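Local coordinates for protein thioredoxin reductase (Clostridium acetobutylicum ATCC 824, PDB 6GNA) that probably passes electrons from ferredoxin through bound flavin-adenine dinucleotide and a cysteine pair to thioredoxin, without needing a pyridine nucleotide, at residues K83-Y88 / G132-C137; F94-S99 / S106-A111; V147-Y152 / F218-S223; Y152-E157 / E179-S184. All coordinates share one frame; numbering follows the deposited sequence. Where two conformers were deposited one is given.

Contact 1: residues K83-Y88 / G132-C137. With FAD (flavin-adenine dinucleotide), chain B.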
# COMPACT_ATOMS: atom_id res chain seq x y z
N LYS A 83 10.31 10.32 22.07
CA LYS A 83 9.87 11.22 21.01
C LYS A 83 11.06 11.64 20.17
O LYS A 83 12.06 12.11 20.69
CB LYS A 83 9.18 12.46 21.59
CG LYS A 83 8.73 13.48 20.53
CD LYS A 83 8.02 14.69 21.14
CE LYS A 83 7.56 15.65 20.04
NZ LYS A 83 6.97 16.89 20.65
N VAL A 84 10.95 11.46 18.86
CA VAL A 84 11.98 11.97 17.96
C VAL A 84 11.73 13.45 17.69
O VAL A 84 10.64 13.83 17.23
CB VAL A 84 12.03 11.18 16.65
CG1 VAL A 84 13.07 11.79 15.70
CG2 VAL A 84 12.37 9.71 16.95
N ASN A 85 12.72 14.29 17.96
CA ASN A 85 12.61 15.73 17.80
C ASN A 85 13.18 16.26 16.49
O ASN A 85 12.63 17.21 15.92
CB ASN A 85 13.29 16.46 18.96
CG ASN A 85 12.53 16.32 20.22
OD1 ASN A 85 11.31 16.41 20.23
ND2 ASN A 85 13.25 16.09 21.31
N ASN A 86 14.27 15.68 15.98
CA ASN A 86 14.88 16.19 14.77
C ASN A 86 15.67 15.07 14.14
O ASN A 86 16.25 14.23 14.83
CB ASN A 86 15.79 17.40 15.02
CG ASN A 86 15.02 18.65 15.34
OD1 ASN A 86 15.00 19.11 16.48
ND2 ASN A 86 14.35 19.21 14.34
N ILE A 87 15.67 15.07 12.81
CA ILE A 87 16.42 14.11 12.01
C ILE A 87 17.20 14.93 11.01
O ILE A 87 16.61 15.65 10.19
CB ILE A 87 15.50 13.12 11.29
CG1 ILE A 87 14.68 12.36 12.34
CG2 ILE A 87 16.31 12.16 10.42
CD1 ILE A 87 13.59 11.56 11.76
N TYR A 88 18.51 14.83 11.08
CA TYR A 88 19.38 15.68 10.28
C TYR A 88 20.01 14.79 9.22
O TYR A 88 20.77 13.87 9.55
CB TYR A 88 20.46 16.33 11.13
CG TYR A 88 19.88 17.27 12.15
CD1 TYR A 88 19.20 18.41 11.76
CD2 TYR A 88 20.02 17.01 13.50
CE1 TYR A 88 18.67 19.27 12.68
CE2 TYR A 88 19.50 17.86 14.43
CZ TYR A 88 18.82 18.99 14.02
OH TYR A 88 18.30 19.85 14.96
N GLY A 132 7.97 27.57 18.72
CA GLY A 132 8.71 26.40 18.29
C GLY A 132 7.96 25.13 18.63
O GLY A 132 6.93 25.15 19.32
N TYR A 133 8.50 24.01 18.14
CA TYR A 133 7.89 22.70 18.30
C TYR A 133 8.70 21.77 19.21
O TYR A 133 8.33 20.60 19.37
CB TYR A 133 7.71 22.06 16.92
CG TYR A 133 6.77 22.86 16.06
CD1 TYR A 133 5.42 22.95 16.39
CD2 TYR A 133 7.23 23.55 14.95
CE1 TYR A 133 4.54 23.69 15.61
CE2 TYR A 133 6.36 24.30 14.17
CZ TYR A 133 5.01 24.35 14.50
OH TYR A 133 4.15 25.10 13.72
N CYS A 134 9.80 22.25 19.77
CA CYS A 134 10.58 21.48 20.72
C CYS A 134 11.08 22.41 21.82
O CYS A 134 11.98 23.22 21.59
CB CYS A 134 11.76 20.82 20.02
SG CYS A 134 12.64 19.73 21.14
N ALA A 135 10.50 22.28 23.01
CA ALA A 135 10.87 23.16 24.11
C ALA A 135 12.25 22.83 24.65
O ALA A 135 13.07 23.73 24.90
CB ALA A 135 9.82 23.09 25.23
N THR A 136 12.54 21.55 24.87
CA THR A 136 13.84 21.17 25.42
C THR A 136 14.97 21.54 24.46
O THR A 136 16.07 21.91 24.90
CB THR A 136 13.87 19.68 25.74
OG1 THR A 136 13.57 18.92 24.56
CG2 THR A 136 12.84 19.34 26.80
N CYS A 137 14.72 21.46 23.15
CA CYS A 137 15.73 21.83 22.16
C CYS A 137 16.12 23.31 22.30
O CYS A 137 17.30 23.66 22.24
CB CYS A 137 15.19 21.54 20.75
SG CYS A 137 14.54 19.82 20.41
PA FAD B . -0.49 6.57 13.20
O1A FAD B . -1.50 5.46 13.34
O2A FAD B . -0.87 7.97 13.61
O5B FAD B . 0.84 6.15 14.01
C5B FAD B . 1.77 7.14 14.41
C4B FAD B . 2.50 6.69 15.66
O4B FAD B . 3.85 7.17 15.63
C3B FAD B . 1.85 7.26 16.91
O3B FAD B . 1.77 6.27 17.94
C2B FAD B . 2.76 8.39 17.34
O2B FAD B . 2.79 8.56 18.75
C1B FAD B . 4.11 7.96 16.79
N9A FAD B . 4.93 9.14 16.44
C8A FAD B . 4.59 10.13 15.59
N7A FAD B . 5.59 11.05 15.51
C5A FAD B . 6.58 10.65 16.32
C6A FAD B . 7.92 11.15 16.71
N6A FAD B . 8.40 12.30 16.20
N1A FAD B . 8.63 10.42 17.60
C2A FAD B . 8.16 9.27 18.12
N3A FAD B . 6.96 8.76 17.81
C4A FAD B . 6.14 9.39 16.94
N1 FAD B . -8.58 3.51 8.97
C2 FAD B . -9.12 2.44 8.34
O2 FAD B . -8.55 2.00 7.32
N3 FAD B . -10.25 1.83 8.75
C4 FAD B . -10.92 2.25 9.83
O4 FAD B . -11.97 1.67 10.19
C4X FAD B . -10.40 3.42 10.58
N5 FAD B . -11.03 3.89 11.68
C5X FAD B . -10.53 4.96 12.35
C6 FAD B . -11.19 5.43 13.48
C7 FAD B . -10.69 6.52 14.17
C7M FAD B . -11.41 7.03 15.39
C8 FAD B . -9.45 7.19 13.71
C8M FAD B . -8.90 8.38 14.46
C9 FAD B . -8.78 6.72 12.59
C9A FAD B . -9.28 5.63 11.89
N10 FAD B . -8.62 5.16 10.74
C10 FAD B . -9.15 4.03 10.08
C1' FAD B . -7.38 5.78 10.27
C2' FAD B . -6.19 4.92 10.63
O2' FAD B . -6.12 4.82 12.05
C3' FAD B . -4.90 5.52 10.09
O3' FAD B . -4.95 5.59 8.67
C4' FAD B . -3.69 4.70 10.52
O4' FAD B . -3.64 4.63 11.95
C5' FAD B . -2.41 5.30 9.97
O5' FAD B . -1.31 4.76 10.71
P FAD B . 0.15 5.41 10.65
O1P FAD B . 1.13 4.41 11.20
O2P FAD B . 0.40 6.03 9.30
O3P FAD B . 0.03 6.65 11.67
O HOH W 1 6.26 18.90 18.80
O HOH W 2 9.69 18.27 18.40
O HOH W 3 12.13 16.47 24.13
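N85 and C134 bring the two backbones nearest, their CA atoms 6.8 Å apart, where a strand passes the loop leading into a short helix. The strand is kinked by a classic beta bulge, N85 and N86 both facing M97 of the neighbouring strand. The loop and helix hold the Cys-Ala-Thr-Cys motif of thioredoxin reductases, here oxidised: C134 SG and C137 SG are 2.0 Å apart, consistent with the redox-active disulfide of the family. The side chain of N85 lies against this sulfur pair. C134 SG sits over the flat face of the amide, 3.5 Å from N85 CG, and C137 SG is 3.9 Å from N85 CB. A chi1 of -71° sets N85 CG beside the backbone N, and a chi2 of -41° turns a face of the amide to C134 SG. Direct contact is thus van der Waals, and the polar links run through water. One water joins N85 ND2 to T136 OG1. Another accepts from the extended K83 at NZ (2.8 Å) and donates to Y133 O (2.7 Å), while K83 NZ also bonds to K221 O. On the strand's other flank V84 grips the adenine of the FAD with its backbone: V84 N donates to N1A over 2.8 Å, and N6A donates to V84 O over 2.9 Å.

Contact 2: residues F94-S99 / S106-A111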
# COMPACT_ATOMS: atom_id res chain seq x y z
N PHE A 94 21.91 9.62 8.97
CA PHE A 94 21.00 10.52 9.65
C PHE A 94 21.34 10.54 11.12
O PHE A 94 21.53 9.49 11.74
CB PHE A 94 19.56 10.07 9.43
CG PHE A 94 19.16 10.02 7.98
CD1 PHE A 94 19.43 8.90 7.21
CD2 PHE A 94 18.55 11.11 7.38
CE1 PHE A 94 19.08 8.87 5.87
CE2 PHE A 94 18.21 11.09 6.04
CZ PHE A 94 18.47 9.97 5.29
N SER A 95 21.42 11.75 11.67
CA SER A 95 21.53 11.94 13.11
C SER A 95 20.13 12.17 13.66
O SER A 95 19.39 13.04 13.18
CB SER A 95 22.41 13.16 13.37
OG SER A 95 22.73 13.28 14.74
N ILE A 96 19.76 11.39 14.66
CA ILE A 96 18.39 11.34 15.16
C ILE A 96 18.41 11.82 16.60
O ILE A 96 18.93 11.12 17.48
CB ILE A 96 17.80 9.94 15.05
CG1 ILE A 96 17.77 9.51 13.58
CG2 ILE A 96 16.39 9.90 15.65
CD1 ILE A 96 17.40 8.07 13.38
N MET A 97 17.81 12.98 16.85
CA MET A 97 17.76 13.59 18.18
C MET A 97 16.40 13.29 18.79
O MET A 97 15.37 13.53 18.16
CB MET A 97 17.88 15.11 18.09
CG MET A 97 19.03 15.63 17.28
SD MET A 97 20.59 15.19 18.03
CE MET A 97 21.25 14.28 16.67
N THR A 98 16.40 12.82 20.02
CA THR A 98 15.17 12.41 20.68
C THR A 98 15.06 13.08 22.04
O THR A 98 15.96 13.78 22.51
CB THR A 98 15.09 10.88 20.84
OG1 THR A 98 15.85 10.48 21.99
CG2 THR A 98 15.63 10.16 19.64
N SER A 99 13.91 12.85 22.68
CA SER A 99 13.68 13.33 24.03
C SER A 99 14.62 12.69 25.04
O SER A 99 14.66 13.15 26.19
CB SER A 99 12.23 13.05 24.42
OG SER A 99 11.89 11.67 24.24
N SER A 106 21.57 4.55 9.04
CA SER A 106 21.90 4.66 7.62
C SER A 106 20.67 5.03 6.80
O SER A 106 20.76 5.82 5.85
CB SER A 106 22.51 3.35 7.13
OG SER A 106 23.71 3.06 7.81
N LYS A 107 19.52 4.47 7.15
CA LYS A 107 18.27 4.73 6.45
C LYS A 107 17.23 5.11 7.49
O LYS A 107 17.25 4.61 8.61
CB LYS A 107 17.75 3.49 5.70
CG LYS A 107 18.79 2.83 4.79
CD LYS A 107 19.15 3.71 3.62
CE LYS A 107 20.25 3.08 2.77
NZ LYS A 107 20.65 3.96 1.66
N VAL A 108 16.31 5.99 7.10
CA VAL A 108 15.22 6.42 7.97
C VAL A 108 13.91 6.18 7.24
O VAL A 108 13.81 6.44 6.04
CB VAL A 108 15.36 7.91 8.35
CG1 VAL A 108 14.10 8.44 9.00
CG2 VAL A 108 16.56 8.11 9.27
N ILE A 109 12.91 5.67 7.97
CA ILE A 109 11.55 5.54 7.45
C ILE A 109 10.64 6.40 8.33
O ILE A 109 10.44 6.10 9.51
CB ILE A 109 11.08 4.08 7.43
CG1 ILE A 109 12.01 3.23 6.55
CG2 ILE A 109 9.63 3.99 6.90
CD1 ILE A 109 11.72 1.74 6.60
N LEU A 110 10.11 7.47 7.75
CA LEU A 110 9.20 8.35 8.47
C LEU A 110 7.82 7.72 8.47
O LEU A 110 7.26 7.44 7.42
CB LEU A 110 9.16 9.70 7.75
CG LEU A 110 10.50 10.41 7.58
CD1 LEU A 110 10.36 11.69 6.80
CD2 LEU A 110 11.10 10.72 8.96
N ALA A 111 7.25 7.60 9.65
CA ALA A 111 5.97 6.91 9.83
C ALA A 111 5.19 7.57 10.95
O ALA A 111 4.57 6.90 11.78
CB ALA A 111 6.16 5.41 10.06
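F94 and S106 are the nearest backbone neighbours, CA to CA 6.3 Å, at the place where the chain turns a corner through S106 and K107 and passes from one sheet to another. Strand 94-98 belongs to the mixed four-stranded sheet of the FAD-binding part of the enzyme, and strand 108-110 to its parallel Rossmann-type sheet, so the contact joins two layers of that fold through side chains. V108 fills the interface with one methyl. Its CG2, beside the backbone N, reaches the root of the phenylalanine, 3.5 Å from F94 CG and 3.6 Å from F94 CB. V108 CB stands 4.3 Å above the F94 ring plane, displaced toward the rim, which makes this an off-centre aliphatic contact over one face. A chi1 of -59° places F94 CG anti to its carbonyl carbon, and a chi2 of 85° turns the ring so that a face meets the valine. The edge of the same ring is used differently: S106 O lies near the ring plane, where the weakly positive ring hydrogens would suit a carbonyl oxygen. A89 and I87 of strand 84-89 pack on F94 and on L110, respectively, and I12 of strand 9-12 packs on V108, burying the group in apolar surroundings. Farther along, A111 touches the FAD. I96, two residues along from F94 on the same side of the strand, adds a looser touch, its CD1 lying 4.2 Å from V108 CG2.

Contact 3: residues V147-Y152 / F218-S223. With FAD (flavin-adenine dinucleotide), chain B.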
# COMPACT_ATOMS: atom_id res chain seq x y z
N VAL A 147 8.01 31.12 29.49
CA VAL A 147 7.72 30.10 28.48
C VAL A 147 6.33 29.53 28.73
O VAL A 147 5.98 29.18 29.86
CB VAL A 147 8.77 28.97 28.49
CG1 VAL A 147 8.38 27.85 27.53
CG2 VAL A 147 10.14 29.53 28.13
N THR A 148 5.55 29.41 27.66
CA THR A 148 4.24 28.77 27.68
C THR A 148 4.31 27.54 26.80
O THR A 148 4.72 27.61 25.63
CB THR A 148 3.17 29.73 27.17
OG1 THR A 148 3.12 30.86 28.05
CG2 THR A 148 1.81 29.07 27.19
N ILE A 149 3.91 26.40 27.35
CA ILE A 149 3.84 25.15 26.61
C ILE A 149 2.38 24.78 26.43
O ILE A 149 1.64 24.63 27.42
CB ILE A 149 4.60 24.03 27.31
CG1 ILE A 149 6.10 24.32 27.23
CG2 ILE A 149 4.27 22.67 26.70
CD1 ILE A 149 6.91 23.45 28.12
N VAL A 150 1.98 24.61 25.18
CA VAL A 150 0.66 24.09 24.81
C VAL A 150 0.88 22.61 24.52
O VAL A 150 1.46 22.23 23.51
CB VAL A 150 0.06 24.86 23.63
CG1 VAL A 150 -1.35 24.40 23.38
CG2 VAL A 150 0.07 26.35 23.92
N GLY A 151 0.45 21.76 25.46
CA GLY A 151 0.80 20.35 25.46
C GLY A 151 -0.34 19.49 24.96
O GLY A 151 -1.44 19.52 25.51
N TYR A 152 -0.05 18.68 23.94
CA TYR A 152 -1.04 17.78 23.35
C TYR A 152 -0.78 16.32 23.70
O TYR A 152 -1.57 15.46 23.29
CB TYR A 152 -1.07 17.97 21.83
CG TYR A 152 -1.54 19.35 21.37
CD1 TYR A 152 -0.69 20.45 21.41
CD2 TYR A 152 -2.84 19.54 20.89
CE1 TYR A 152 -1.12 21.71 21.00
CE2 TYR A 152 -3.27 20.81 20.48
CZ TYR A 152 -2.41 21.88 20.55
OH TYR A 152 -2.80 23.14 20.14
N PHE A 218 5.61 27.10 22.96
CA PHE A 218 5.92 25.82 22.34
C PHE A 218 4.66 24.99 22.18
O PHE A 218 3.93 24.74 23.14
CB PHE A 218 6.99 25.06 23.14
CG PHE A 218 8.32 25.74 23.11
CD1 PHE A 218 9.15 25.60 22.02
CD2 PHE A 218 8.73 26.55 24.16
CE1 PHE A 218 10.39 26.24 21.97
CE2 PHE A 218 9.96 27.21 24.12
CZ PHE A 218 10.79 27.05 23.02
N VAL A 219 4.44 24.53 20.95
CA VAL A 219 3.29 23.73 20.59
C VAL A 219 3.79 22.30 20.47
O VAL A 219 4.53 21.98 19.53
CB VAL A 219 2.70 24.26 19.27
CG1 VAL A 219 1.66 23.32 18.73
CG2 VAL A 219 2.14 25.67 19.48
N LEU A 220 3.44 21.45 21.44
CA LEU A 220 4.06 20.12 21.59
C LEU A 220 3.05 19.02 21.31
O LEU A 220 2.23 18.67 22.16
CB LEU A 220 4.70 19.96 22.95
CG LEU A 220 5.80 20.97 23.31
CD1 LEU A 220 6.45 20.52 24.61
CD2 LEU A 220 6.83 21.11 22.18
N LYS A 221 3.19 18.42 20.14
CA LYS A 221 2.33 17.34 19.67
C LYS A 221 3.20 16.08 19.54
O LYS A 221 4.38 16.07 19.90
CB LYS A 221 1.66 17.78 18.37
CG LYS A 221 0.73 18.98 18.56
CD LYS A 221 0.04 19.46 17.27
CE LYS A 221 -0.75 20.74 17.52
NZ LYS A 221 -1.49 21.28 16.34
N ASP A 222 2.61 15.01 19.01
CA ASP A 222 3.38 13.76 18.91
C ASP A 222 4.59 13.93 18.01
O ASP A 222 5.61 13.27 18.20
CB ASP A 222 2.50 12.64 18.36
CG ASP A 222 1.52 12.09 19.39
OD1 ASP A 222 1.52 12.51 20.57
OD2 ASP A 222 0.77 11.16 19.01
N SER A 223 4.50 14.87 17.08
CA SER A 223 5.62 15.15 16.22
C SER A 223 5.53 16.56 15.69
O SER A 223 4.45 17.08 15.47
CB SER A 223 5.64 14.17 15.04
OG SER A 223 6.70 14.44 14.15
PA FAD B . -0.49 6.57 13.20
O1A FAD B . -1.50 5.46 13.34
O2A FAD B . -0.87 7.97 13.61
O5B FAD B . 0.84 6.15 14.01
C5B FAD B . 1.77 7.14 14.41
C4B FAD B . 2.50 6.69 15.66
O4B FAD B . 3.85 7.17 15.63
C3B FAD B . 1.85 7.26 16.91
O3B FAD B . 1.77 6.27 17.94
C2B FAD B . 2.76 8.39 17.34
O2B FAD B . 2.79 8.56 18.75
C1B FAD B . 4.11 7.96 16.79
N9A FAD B . 4.93 9.14 16.44
C8A FAD B . 4.59 10.13 15.59
N7A FAD B . 5.59 11.05 15.51
C5A FAD B . 6.58 10.65 16.32
C6A FAD B . 7.92 11.15 16.71
N6A FAD B . 8.40 12.30 16.20
N1A FAD B . 8.63 10.42 17.60
C2A FAD B . 8.16 9.27 18.12
N3A FAD B . 6.96 8.76 17.81
C4A FAD B . 6.14 9.39 16.94
N1 FAD B . -8.58 3.51 8.97
C2 FAD B . -9.12 2.44 8.34
O2 FAD B . -8.55 2.00 7.32
N3 FAD B . -10.25 1.83 8.75
C4 FAD B . -10.92 2.25 9.83
O4 FAD B . -11.97 1.67 10.19
C4X FAD B . -10.40 3.42 10.58
N5 FAD B . -11.03 3.89 11.68
C5X FAD B . -10.53 4.96 12.35
C6 FAD B . -11.19 5.43 13.48
C7 FAD B . -10.69 6.52 14.17
C7M FAD B . -11.41 7.03 15.39
C8 FAD B . -9.45 7.19 13.71
C8M FAD B . -8.90 8.38 14.46
C9 FAD B . -8.78 6.72 12.59
C9A FAD B . -9.28 5.63 11.89
N10 FAD B . -8.62 5.16 10.74
C10 FAD B . -9.15 4.03 10.08
C1' FAD B . -7.38 5.78 10.27
C2' FAD B . -6.19 4.92 10.63
O2' FAD B . -6.12 4.82 12.05
C3' FAD B . -4.90 5.52 10.09
O3' FAD B . -4.95 5.59 8.67
C4' FAD B . -3.69 4.70 10.52
O4' FAD B . -3.64 4.63 11.95
C5' FAD B . -2.41 5.30 9.97
O5' FAD B . -1.31 4.76 10.71
P FAD B . 0.15 5.41 10.65
O1P FAD B . 1.13 4.41 11.20
O2P FAD B . 0.40 6.03 9.30
O3P FAD B . 0.03 6.65 11.67
O HOH W 4 -1.49 23.83 17.46
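I149 and L220 meet at the apolar centre, I149 CG2 lying 3.7 Å from L220 CD1. A156 and A160 of helix 155-163 cover this side of the strands, where F218 also points, its ring edge-to-face with Y142. On the reverse side V150 and V219 stand next to each other, and V219 CG1 touches Y152 CE1 at 3.9 Å. Between the two layers runs a parallel ladder of strands 147-151 and 218-220, their axes 22° apart, pairing I149 with F218, V150 with V219 and G151 with L220. Its four backbone bonds alternate from strand to strand: F218 N to T148 O, V150 N to F218 O (2.8 Å), L220 N to V150 O and Y152 N to L220 O. These are inner strands of the parallel five-stranded sheet of the disulfide-bearing Rossmann-like domain, probably the counterpart of the NADPH-binding domain of related reductases. Beyond the ladder, the K221 chain runs along the Y152 ring in the same direction. Fully extended, it lays K221 CE over the middle of the Y152 ring, 3.6 Å from its centroid, as a CH-pi contact; K221 NZ follows at 4.7 Å from that centroid, 23° off the normal, as a cation-pi contact. L220 O, already bonded to Y152 N, sits at the edge of the ring, in its plane. K221 NZ donates to T117 OG1 and to a water 2.8 Å away that also bonds Y152 OH. Past K221 the chain reaches the FAD through two weak bonds, from O2B to D222 OD2 (3.3 Å) and from N6A to S223 OG (3.4 Å).

Contact 4: residues Y152-E157 / E179-S184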
# COMPACT_ATOMS: atom_id res chain seq x y z
N TYR A 152 -0.05 18.68 23.94
CA TYR A 152 -1.04 17.78 23.35
C TYR A 152 -0.78 16.32 23.70
O TYR A 152 -1.57 15.46 23.29
CB TYR A 152 -1.07 17.97 21.83
CG TYR A 152 -1.54 19.35 21.37
CD1 TYR A 152 -0.69 20.45 21.41
CD2 TYR A 152 -2.84 19.54 20.89
CE1 TYR A 152 -1.12 21.71 21.00
CE2 TYR A 152 -3.27 20.81 20.48
CZ TYR A 152 -2.41 21.88 20.55
OH TYR A 152 -2.80 23.14 20.14
N ASN A 153 0.25 16.02 24.49
CA ASN A 153 0.55 14.65 24.86
C ASN A 153 1.30 14.68 26.20
O ASN A 153 1.62 15.75 26.72
CB ASN A 153 1.34 13.93 23.77
CG ASN A 153 2.64 14.61 23.44
OD1 ASN A 153 3.22 15.34 24.25
ND2 ASN A 153 3.11 14.38 22.22
N LYS A 154 1.60 13.50 26.73
CA LYS A 154 2.22 13.41 28.04
C LYS A 154 3.68 13.87 28.03
O LYS A 154 4.16 14.43 29.02
CB LYS A 154 2.14 11.98 28.60
CG LYS A 154 0.72 11.47 28.87
CD LYS A 154 -0.01 12.23 29.96
CE LYS A 154 0.59 12.03 31.33
NZ LYS A 154 -0.19 12.78 32.34
N GLU A 155 4.41 13.60 26.95
CA GLU A 155 5.81 14.05 26.86
C GLU A 155 5.94 15.55 27.07
O GLU A 155 6.95 16.02 27.61
CB GLU A 155 6.41 13.64 25.52
CG GLU A 155 7.95 13.72 25.47
CD GLU A 155 8.50 15.09 25.13
OE1 GLU A 155 7.76 15.94 24.57
OE2 GLU A 155 9.70 15.31 25.42
N ALA A 156 4.91 16.31 26.69
CA ALA A 156 4.94 17.76 26.85
C ALA A 156 5.09 18.15 28.32
O ALA A 156 5.70 19.18 28.63
CB ALA A 156 3.67 18.36 26.24
N GLU A 157 4.51 17.35 29.22
CA GLU A 157 4.64 17.60 30.65
C GLU A 157 6.10 17.51 31.09
O GLU A 157 6.57 18.32 31.89
CB GLU A 157 3.79 16.62 31.46
CG GLU A 157 2.30 16.68 31.16
CD GLU A 157 1.49 15.63 31.88
OE1 GLU A 157 2.05 14.96 32.79
OE2 GLU A 157 0.30 15.46 31.53
N GLU A 179 -4.81 13.67 34.72
CA GLU A 179 -3.93 14.27 35.71
C GLU A 179 -2.59 14.60 35.06
O GLU A 179 -2.13 13.91 34.15
CB GLU A 179 -3.70 13.33 36.89
CG GLU A 179 -4.96 12.93 37.63
CD GLU A 179 -5.72 14.12 38.19
OE1 GLU A 179 -5.09 15.18 38.39
OE2 GLU A 179 -6.94 13.99 38.42
N TYR A 180 -1.98 15.70 35.51
CA TYR A 180 -0.76 16.21 34.91
C TYR A 180 0.38 16.12 35.92
O TYR A 180 0.30 16.69 37.01
CB TYR A 180 -0.96 17.66 34.45
CG TYR A 180 -2.25 17.87 33.68
CD1 TYR A 180 -2.44 17.30 32.43
CD2 TYR A 180 -3.28 18.64 34.20
CE1 TYR A 180 -3.61 17.48 31.72
CE2 TYR A 180 -4.46 18.83 33.51
CZ TYR A 180 -4.62 18.25 32.26
OH TYR A 180 -5.80 18.44 31.58
N GLN A 181 1.46 15.42 35.55
CA GLN A 181 2.58 15.18 36.45
C GLN A 181 3.61 16.29 36.26
O GLN A 181 4.62 16.13 35.57
CB GLN A 181 3.16 13.80 36.22
CG GLN A 181 2.27 12.66 36.72
CD GLN A 181 1.11 12.37 35.79
OE1 GLN A 181 1.31 12.18 34.60
NE2 GLN A 181 -0.10 12.30 36.33
N LEU A 182 3.34 17.42 36.90
CA LEU A 182 4.14 18.63 36.76
C LEU A 182 4.67 19.06 38.12
O LEU A 182 3.98 18.95 39.13
CB LEU A 182 3.27 19.76 36.19
CG LEU A 182 2.71 19.52 34.79
CD1 LEU A 182 1.59 20.49 34.47
CD2 LEU A 182 3.81 19.63 33.76
N VAL A 183 5.91 19.57 38.13
CA VAL A 183 6.46 20.16 39.35
C VAL A 183 5.66 21.41 39.72
O VAL A 183 5.02 22.04 38.88
CB VAL A 183 7.95 20.49 39.17
CG1 VAL A 183 8.75 19.22 38.84
CG2 VAL A 183 8.13 21.54 38.07
N SER A 184 5.73 21.76 41.01
CA SER A 184 4.91 22.86 41.52
C SER A 184 5.25 24.19 40.86
O SER A 184 4.40 25.08 40.79
CB SER A 184 5.07 22.97 43.04
OG SER A 184 6.43 23.13 43.39
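The carboxylate of E157 meets the Y180 ring at its edge, E157 OE2 lying near the ring plane 3.4 Å from Y180 CD1, with the two flat groups nearly at right angles. Both oxygens of the carboxylate are bonded. Q181 N donates to E157 OE1 over 2.9 Å from well above the carboxylate plane, 55° out of it. K154 NZ forms a salt bridge with E157 OE2 at 2.8 Å, arriving on the syn side and much nearer the plane; Y176 OH is a further partner of OE2. The lysine gets there by curling, chi2 -65° and chi3 -67° folding the chain back, and the same ammonium group donates to Q181 OE1 (2.8 Å) and pairs with D178. Q181 is the centre of an inverse gamma turn, and its backbone O accepts from N161 of the helix. Beside the carboxylate stem, L182 CD2 packs 3.8 Å from E157 CB. The contact thus ties the first turn of the helix of a beta-alpha-beta crossover (146-151, 155-163, 169-174) to the loop after its second strand. N153 caps that turn, its OD1 accepting from A156 N at 3.1 Å. E157, buried and extended beyond CG, brings its negative charge to a backbone N-H and a lysine near the start of a helix, surroundings that would probably favour its ionised form. K154, placed between the carboxylates of E157 and D178, should likewise stay protonated, and its NZ probably offsets the closeness of the two acceptors E157 OE1 and Q181 OE1.

Contacts 1 and 2, centred 12 Å apart, share a sheet, N85 N approaching M97 O at 2.8 Å. Contacts 3 and 4 belong to the other domain, 10 Å between centres, and have Y152 in common; D222 OD1 and N153 ND2, 3.0 Å apart, tie them again. Contact 1 bridges the domains, and K83 NZ reaches K221 O of contact 3 at 2.8 Å; contacts 2 and 3 do not touch. Contacts 2 and 4, 25 Å apart at their centres, still meet at S99 and E155. Contacts 1 and 3 both reach the adenosine end of the FAD. C134 SG and FAD C8M are 25.2 Å apart, so electron transfer probably needs a domain rearrangement, as in relatives.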